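Local coordinates for putative transporter (Clostridium difficile 630, PDB 3LV9), which is of unknown function but is probably a membrane transporter of the UPF0053 (CorC/HlyC-related) family, seen here as its paired CBS domains, at residues Glu40-Ser43 with Glu44-Leu48. Sequence-based numbering, arbitrary orientation.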
# COMPACT_ATOMS: atom_id res chain seq x y z
N GLU A 40 0.06 2.12 21.83
CA GLU A 40 0.98 1.10 22.35
C GLU A 40 0.29 0.12 23.31
O GLU A 40 0.75 -0.99 23.47
CB GLU A 40 2.31 1.68 22.94
CG GLU A 40 2.19 2.56 24.13
CD GLU A 40 3.55 3.07 24.68
OE1 GLU A 40 4.66 2.63 24.26
OE2 GLU A 40 3.51 3.95 25.54
N SER A 41 -0.82 0.52 23.90
CA SER A 41 -1.53 -0.35 24.83
C SER A 41 -2.65 -1.14 24.20
O SER A 41 -3.38 -1.78 24.91
CB SER A 41 -2.09 0.48 25.97
OG SER A 41 -2.09 -0.30 27.16
N ASP A 42 -2.83 -1.09 22.89
CA ASP A 42 -3.90 -1.90 22.26
C ASP A 42 -3.58 -3.39 22.34
O ASP A 42 -2.40 -3.78 22.28
CB ASP A 42 -4.02 -1.56 20.79
CG ASP A 42 -4.71 -0.24 20.53
OD1 ASP A 42 -5.38 0.33 21.44
OD2 ASP A 42 -4.60 0.21 19.38
N SER A 43 -4.62 -4.22 22.45
CA SER A 43 -4.42 -5.64 22.46
C SER A 43 -4.09 -6.04 21.06
O SER A 43 -4.34 -5.29 20.10
CB SER A 43 -5.69 -6.35 22.88
OG SER A 43 -6.70 -6.16 21.92
N GLU A 44 -3.52 -7.22 20.95
CA GLU A 44 -3.15 -7.76 19.65
C GLU A 44 -4.41 -8.09 18.84
O GLU A 44 -4.45 -7.89 17.62
CB GLU A 44 -2.20 -8.97 19.81
CG GLU A 44 -0.82 -8.47 20.28
CD GLU A 44 0.25 -9.53 20.62
OE1 GLU A 44 0.32 -10.57 19.96
OE2 GLU A 44 1.05 -9.20 21.54
N GLU A 45 -5.45 -8.53 19.54
CA GLU A 45 -6.71 -8.81 18.87
C GLU A 45 -7.23 -7.54 18.19
O GLU A 45 -7.66 -7.55 17.03
CB GLU A 45 -7.73 -9.34 19.89
CG GLU A 45 -7.48 -10.79 20.32
CD GLU A 45 -7.65 -11.71 19.11
OE1 GLU A 45 -8.83 -11.89 18.70
OE2 GLU A 45 -6.62 -12.18 18.53
N LYS A 46 -7.20 -6.43 18.91
CA LYS A 46 -7.72 -5.17 18.40
C LYS A 46 -6.96 -4.73 17.18
O LYS A 46 -7.56 -4.29 16.21
CB LYS A 46 -7.63 -4.09 19.47
CG LYS A 46 -7.92 -2.67 18.96
CD LYS A 46 -8.15 -1.76 20.15
CE LYS A 46 -8.25 -0.27 19.76
NZ LYS A 46 -8.18 0.71 20.98
N ILE A 47 -5.64 -4.89 17.21
CA ILE A 47 -4.77 -4.49 16.10
C ILE A 47 -5.10 -5.27 14.83
O ILE A 47 -5.33 -4.70 13.78
CB ILE A 47 -3.28 -4.68 16.48
CG1 ILE A 47 -2.89 -3.67 17.57
CG2 ILE A 47 -2.39 -4.58 15.27
CD1 ILE A 47 -1.43 -3.86 18.10
N LEU A 48 -5.18 -6.58 14.93
CA LEU A 48 -5.52 -7.37 13.75
C LEU A 48 -6.90 -7.01 13.27
O LEU A 48 -7.14 -6.95 12.07
CB LEU A 48 -5.47 -8.84 14.07
CG LEU A 48 -4.08 -9.27 14.52
CD1 LEU A 48 -4.07 -10.75 14.92
CD2 LEU A 48 -3.05 -8.97 13.45
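S43 ends the loop and meets the first turn of helix 44-53, where I47 N donates to S43 O over 3.2 Å and L48 N to E44 O follows in the same pattern. The S43 side chain reaches forward to the first turn. Its OG accepts the amide of K46, with 3.1 Å from K46 N to S43 OG and an N-H...O angle of 158°. With chi1 at 66°, OG is turned to face the helix's first turn, where it can take the K46 amide. The same OG lies against K46 CB at 3.3 Å.

One residue earlier, D42 forms a salt bridge with K46, with OD1 2.9 Å from NZ. The lysine chain is extended, and it reaches back past the cap to the carboxylate. NZ comes from above the carboxylate plane, 51° out of it. K46 CE also lies against D42 CG at 3.6 Å. The other oxygen, D42 OD2, accepts from Y39 N, which ties the carboxylate to strand 38-39. I47 CG1 touches S43 O at 3.3 Å and D42 CB at 4.0 Å, and its side chain also packs on L78 of helix 75-85. E44 OE1 forms a salt bridge with K82.

This is a serine N-cap, flanked by a salt bridge, where the first strand of the three-stranded sheet leads into a helix of the first CBS domain.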